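Local coordinates for DUF2235 domain-containing protein (Pseudomonas aeruginosa, PDB 4O5P), which is a type VI secretion phospholipase effector, Tle1, thought to hydrolyse membrane phospholipids with a catalytic domain of the alpha/beta-hydrolase kind, at residues E242-A247 and F280-A285; C331-S336 and D347-R352. One frame throughout, in Å; residues are numbered along the deposited sequence.

Interaction 1: residues E242-A247 and F280-A285; sequences EARAFA and FDTVAA
The Arg244 side chain leaves its helix with CG anti to the carbonyl carbon and then bends at chi3 (69°), which swings the guanidinium over to Thr282. Thr282 in turn holds OG1 beside its own backbone N (chi1 -56°) and so offers the hydroxyl to that group. Arg244 NH1 meets Thr282 OG1 at 2.8 Å, the oxygen lying at the guanidinium edge and in its plane, yet the bond is weak because the N-H points off-line, at 142°. Behind the guanidinium the two side chains pack by simple contact: Arg244 CD comes to 3.7 Å from Thr282 OG1 and to 3.9 Å from Thr282 CG2. Helix 238-254 is the one that follows the presumed nucleophile elbow (Gly235, Ser237, Gly239) of an alpha/beta hydrolase, and 280-285 takes the chain from the end of strand 270-280, which lies parallel to strand 225-236, into the following loop. Asp281 on that loop bonds to His379 ND1, consistent with the acid of a Ser237-His379-Asp281 triad, and forms a salt bridge with Arg685. The strongest partner of the buried guanidinium is a backbone carbonyl, Asp347 O, also bonded by NH1; with all three nitrogens engaged, the group is held against rotation, NH2 bonding Ser348 O and NE bonding Met306 O.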
loop_
_atom_site.group_PDB
_atom_site.type_symbol
_atom_site.label_atom_id
_atom_site.label_comp_id
_atom_site.label_asym_id
_atom_site.label_seq_id
_atom_site.Cartn_x
_atom_site.Cartn_y
_atom_site.Cartn_z
ATOM N N GLU A 242 2.690 0.107 5.820
ATOM C CA GLU A 242 2.536 0.651 7.158
ATOM C C GLU A 242 2.536 -0.450 8.201
ATOM O O GLU A 242 3.110 -0.281 9.260
ATOM C CB GLU A 242 1.251 1.458 7.281
ATOM C CG GLU A 242 1.271 2.823 6.581
ATOM C CD GLU A 242 -0.116 3.218 6.162
ATOM O OE1 GLU A 242 -1.060 2.868 6.902
ATOM O OE2 GLU A 242 -0.282 3.845 5.094
ATOM N N ALA A 243 1.882 -1.569 7.917
ATOM C CA ALA A 243 1.865 -2.681 8.880
ATOM C C ALA A 243 3.265 -3.220 9.113
ATOM O O ALA A 243 3.643 -3.557 10.244
ATOM C CB ALA A 243 0.960 -3.777 8.420
ATOM N N ARG A 244 4.037 -3.314 8.047
ATOM C CA ARG A 244 5.390 -3.856 8.164
ATOM C C ARG A 244 6.310 -2.925 8.946
ATOM O O ARG A 244 7.053 -3.361 9.846
ATOM C CB ARG A 244 5.924 -4.188 6.765
ATOM C CG ARG A 244 5.095 -5.313 6.140
ATOM C CD ARG A 244 5.312 -5.493 4.631
ATOM N NE ARG A 244 6.631 -6.020 4.280
ATOM C CZ ARG A 244 6.911 -6.542 3.093
ATOM N NH1 ARG A 244 5.952 -6.630 2.184
ATOM N NH2 ARG A 244 8.134 -6.984 2.811
ATOM N N ALA A 245 6.235 -1.633 8.631
ATOM C CA ALA A 245 6.980 -0.655 9.417
ATOM C C ALA A 245 6.511 -0.666 10.876
ATOM O O ALA A 245 7.326 -0.638 11.788
ATOM C CB ALA A 245 6.849 0.742 8.800
ATOM N N PHE A 246 5.198 -0.726 11.092
ATOM C CA PHE A 246 4.611 -0.858 12.428
ATOM C C PHE A 246 5.226 -2.030 13.202
ATOM O O PHE A 246 5.680 -1.873 14.333
ATOM C CB PHE A 246 3.092 -1.028 12.294
ATOM C CG PHE A 246 2.385 -1.445 13.561
ATOM C CD1 PHE A 246 2.210 -2.800 13.868
ATOM C CD2 PHE A 246 1.851 -0.494 14.415
ATOM C CE1 PHE A 246 1.548 -3.183 15.015
ATOM C CE2 PHE A 246 1.178 -0.869 15.570
ATOM C CZ PHE A 246 1.027 -2.221 15.877
ATOM N N ALA A 247 5.252 -3.204 12.586
ATOM C CA ALA A 247 5.831 -4.389 13.216
ATOM C C ALA A 247 7.282 -4.148 13.632
ATOM O O ALA A 247 7.662 -4.467 14.773
ATOM C CB ALA A 247 5.724 -5.598 12.291
ATOM N N PHE A 280 -1.855 -7.738 2.009
ATOM C CA PHE A 280 -2.292 -7.836 0.626
ATOM C C PHE A 280 -1.404 -6.902 -0.189
ATOM O O PHE A 280 -1.465 -5.677 0.020
ATOM C CB PHE A 280 -3.741 -7.348 0.480
ATOM C CG PHE A 280 -4.767 -8.170 1.221
ATOM C CD1 PHE A 280 -5.419 -9.223 0.581
ATOM C CD2 PHE A 280 -5.127 -7.857 2.527
ATOM C CE1 PHE A 280 -6.386 -9.965 1.230
ATOM C CE2 PHE A 280 -6.106 -8.597 3.190
ATOM C CZ PHE A 280 -6.736 -9.657 2.543
ATOM N N ASP A 281 -0.567 -7.467 -1.065
ATOM C CA ASP A 281 0.138 -6.701 -2.120
ATOM C C ASP A 281 0.791 -5.425 -1.625
ATOM O O ASP A 281 0.328 -4.337 -1.954
ATOM C CB ASP A 281 -0.834 -6.357 -3.261
ATOM C CG ASP A 281 -0.155 -6.260 -4.605
ATOM O OD1 ASP A 281 0.596 -7.189 -4.957
ATOM O OD2 ASP A 281 -0.366 -5.259 -5.328
ATOM N N THR A 282 1.858 -5.564 -0.827
ATOM C CA THR A 282 2.549 -4.428 -0.223
ATOM C C THR A 282 3.102 -3.445 -1.249
ATOM O O THR A 282 3.845 -3.846 -2.143
ATOM C CB THR A 282 3.756 -4.898 0.590
ATOM O OG1 THR A 282 3.327 -5.840 1.572
ATOM C CG2 THR A 282 4.449 -3.717 1.269
ATOM N N VAL A 283 2.754 -2.163 -1.100
ATOM C CA VAL A 283 3.325 -1.102 -1.941
ATOM C C VAL A 283 3.831 0.008 -1.043
ATOM O O VAL A 283 3.063 0.573 -0.285
ATOM C CB VAL A 283 2.292 -0.516 -2.914
ATOM C CG1 VAL A 283 2.874 0.724 -3.624
ATOM C CG2 VAL A 283 1.842 -1.582 -3.920
ATOM N N ALA A 284 5.124 0.312 -1.113
ATOM C CA ALA A 284 5.744 1.208 -0.133
ATOM C C ALA A 284 6.175 2.509 -0.776
ATOM O O ALA A 284 6.893 3.317 -0.163
ATOM C CB ALA A 284 6.942 0.524 0.528
ATOM N N ALA A 285 5.704 2.717 -2.000
ATOM C CA ALA A 285 6.214 3.784 -2.859
ATOM C C ALA A 285 5.654 5.127 -2.479
ATOM O O ALA A 285 4.485 5.234 -2.096
ATOM C CB ALA A 285 5.872 3.498 -4.339
#

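Interaction 2: residues C331-S336 and D347-R352; sequences CVHLVS and DSIRRR
His333 reaches across to Asp347 and Ile349 through its imidazole, and the nearest approach is that of His333 CE1 to the backbone oxygen Asp347 O, 3.1 Å away at the ring's edge and near its plane. This carbon lies between the two ring nitrogens, so its hydrogen is probably polarised toward the carbonyl. Ile349 supplies the apolar half of the contact: its CG2 branch comes obliquely to within 3.7 Å of His333 ND1, while Ile349 CD1 rests 4.0 Å from His333 CB, the two side chains running antiparallel alongside one another. With CG anti to the backbone N (chi1 -169°), the ring of His333 extends out from its strand toward 347-349. One ring face is covered by Val335 CG1, which stands 3.4 Å above the plane of the His333 ring and is displaced from the ring centre. Farther out, His333 NE2 is hydrogen-bonded to the backbone N of Thr282, and Glu372 is the strongest polar partner of the ring, most likely at ND1. Glu372 also bonds Ser348 OG, which accepts from Arg350 N at 3.1 Å (164°) in an ST turn that shapes the chain around Ile349. Strand 331-336 runs parallel between strands 270-280 and 370-375 of the main sheet, and Val332, which points away from this contact, and Leu334 pack on helix 403-416; strand 346-353 belongs instead to a small separate sheet, where it pairs with strand 687-689.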
loop_
_atom_site.group_PDB
_atom_site.type_symbol
_atom_site.label_atom_id
_atom_site.label_comp_id
_atom_site.label_asym_id
_atom_site.label_seq_id
_atom_site.Cartn_x
_atom_site.Cartn_y
_atom_site.Cartn_z
ATOM N N CYS A 331 3.099 -14.718 9.317
ATOM C CA CYS A 331 2.806 -13.695 8.321
ATOM C C CYS A 331 2.384 -14.314 6.993
ATOM O O CYS A 331 3.068 -15.196 6.462
ATOM C CB CYS A 331 4.004 -12.771 8.102
ATOM S SG CYS A 331 3.716 -11.482 6.834
ATOM N N VAL A 332 1.245 -13.862 6.471
ATOM C CA VAL A 332 0.758 -14.309 5.171
ATOM C C VAL A 332 0.688 -13.104 4.221
ATOM O O VAL A 332 0.040 -12.116 4.539
ATOM C CB VAL A 332 -0.643 -14.918 5.287
ATOM C CG1 VAL A 332 -1.224 -15.157 3.893
ATOM C CG2 VAL A 332 -0.621 -16.229 6.133
ATOM N N HIS A 333 1.350 -13.183 3.065
ATOM C CA HIS A 333 1.329 -12.080 2.094
ATOM C C HIS A 333 0.773 -12.558 0.756
ATOM O O HIS A 333 1.377 -13.376 0.089
ATOM C CB HIS A 333 2.750 -11.566 1.868
ATOM C CG HIS A 333 2.829 -10.282 1.096
ATOM N ND1 HIS A 333 3.961 -9.906 0.405
ATOM C CD2 HIS A 333 1.943 -9.268 0.939
ATOM C CE1 HIS A 333 3.771 -8.717 -0.142
ATOM N NE2 HIS A 333 2.553 -8.308 0.163
ATOM N N LEU A 334 -0.370 -12.018 0.367
ATOM C CA LEU A 334 -1.007 -12.349 -0.884
ATOM C C LEU A 334 -0.659 -11.230 -1.847
ATOM O O LEU A 334 -0.908 -10.060 -1.538
ATOM C CB LEU A 334 -2.523 -12.406 -0.665
ATOM C CG LEU A 334 -2.976 -13.347 0.455
ATOM C CD1 LEU A 334 -4.481 -13.429 0.511
ATOM C CD2 LEU A 334 -2.351 -14.755 0.303
ATOM N N VAL A 335 -0.091 -11.586 -3.004
ATOM C CA VAL A 335 0.384 -10.594 -3.972
ATOM C C VAL A 335 -0.275 -10.715 -5.352
ATOM O O VAL A 335 -0.675 -11.802 -5.764
ATOM C CB VAL A 335 1.934 -10.640 -4.116
ATOM C CG1 VAL A 335 2.607 -10.642 -2.723
ATOM C CG2 VAL A 335 2.374 -11.870 -4.886
ATOM N N SER A 336 -0.394 -9.585 -6.054
ATOM C CA SER A 336 -0.954 -9.526 -7.412
ATOM C C SER A 336 0.087 -9.930 -8.458
ATOM O O SER A 336 1.216 -9.442 -8.419
ATOM C CB SER A 336 -1.431 -8.091 -7.680
ATOM O OG SER A 336 -1.559 -7.813 -9.068
ATOM N N ASP A 347 6.537 -4.784 -2.716
ATOM C CA ASP A 347 7.555 -5.270 -1.800
ATOM C C ASP A 347 7.232 -6.700 -1.398
ATOM O O ASP A 347 6.307 -6.949 -0.622
ATOM C CB ASP A 347 7.685 -4.378 -0.556
ATOM C CG ASP A 347 8.862 -3.424 -0.648
ATOM O OD1 ASP A 347 8.685 -2.329 -1.222
ATOM O OD2 ASP A 347 9.967 -3.756 -0.143
ATOM N N SER A 348 8.012 -7.637 -1.913
ATOM C CA SER A 348 7.919 -9.019 -1.457
ATOM C C SER A 348 8.377 -9.120 0.008
ATOM O O SER A 348 9.085 -8.250 0.503
ATOM C CB SER A 348 8.792 -9.902 -2.343
ATOM O OG SER A 348 8.812 -11.250 -1.894
ATOM N N ILE A 349 7.967 -10.168 0.706
ATOM C CA ILE A 349 8.472 -10.393 2.058
ATOM C C ILE A 349 9.681 -11.327 2.037
ATOM O O ILE A 349 10.150 -11.764 3.096
ATOM C CB ILE A 349 7.416 -10.994 2.977
ATOM C CG1 ILE A 349 6.869 -12.297 2.392
ATOM C CG2 ILE A 349 6.295 -9.994 3.247
ATOM C CD1 ILE A 349 6.138 -13.144 3.402
ATOM N N ARG A 350 10.168 -11.628 0.833
ATOM C CA ARG A 350 11.434 -12.362 0.644
ATOM C C ARG A 350 12.632 -11.476 0.995
ATOM O O ARG A 350 12.629 -10.264 0.750
ATOM C CB ARG A 350 11.598 -12.861 -0.810
ATOM C CG ARG A 350 12.463 -14.145 -0.971
ATOM C CD ARG A 350 12.503 -14.626 -2.419
ATOM N NE ARG A 350 13.339 -13.771 -3.273
ATOM C CZ ARG A 350 13.214 -13.703 -4.592
ATOM N NH1 ARG A 350 12.268 -14.404 -5.194
ATOM N NH2 ARG A 350 13.999 -12.912 -5.301
ATOM N N ARG A 351 13.657 -12.084 1.576
ATOM C CA ARG A 351 14.847 -11.352 1.988
ATOM C C ARG A 351 15.988 -12.325 2.323
ATOM O O ARG A 351 15.759 -13.518 2.559
ATOM C CB ARG A 351 14.526 -10.484 3.205
ATOM C CG ARG A 351 14.744 -11.182 4.542
ATOM C CD ARG A 351 13.723 -12.276 4.858
ATOM N NE ARG A 351 13.989 -12.839 6.188
ATOM C CZ ARG A 351 14.840 -13.835 6.419
ATOM N NH1 ARG A 351 15.495 -14.395 5.406
ATOM N NH2 ARG A 351 15.039 -14.282 7.657
ATOM N N ARG A 352 17.211 -11.809 2.360
ATOM C CA ARG A 352 18.359 -12.625 2.748
ATOM C C ARG A 352 18.497 -12.693 4.274
ATOM O O ARG A 352 18.194 -11.715 4.968
ATOM C CB ARG A 352 19.627 -12.044 2.127
ATOM C CG ARG A 352 19.529 -11.833 0.620
ATOM C CD ARG A 352 20.845 -11.318 0.051
ATOM N NE ARG A 352 21.896 -12.319 0.234
ATOM C CZ ARG A 352 23.202 -12.059 0.254
ATOM N NH1 ARG A 352 23.648 -10.809 0.112
ATOM N NH2 ARG A 352 24.062 -13.058 0.436
#

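How the interactions relate
Interactions 1 and 2 follow one another along the chain and lie about 10 Å apart, centre to centre, in the interior of what is probably a single alpha/beta-hydrolase core. One segment of each ties into the central mixed sheet, through the adjacent parallel strands 270-280 and 331-336, while helix 238-254 and strand 346-353 supply the other halves. Where the loop of interaction 1 begins, Asp281 N probably bonds Leu334 O at 2.7 Å, and Asp281 OD1 accepts from Ser336 N, so the presumed triad acid is held by the strand next to it. The pair illustrates how an alpha/beta-hydrolase fold builds the surroundings of a likely active site from distant pieces of sequence.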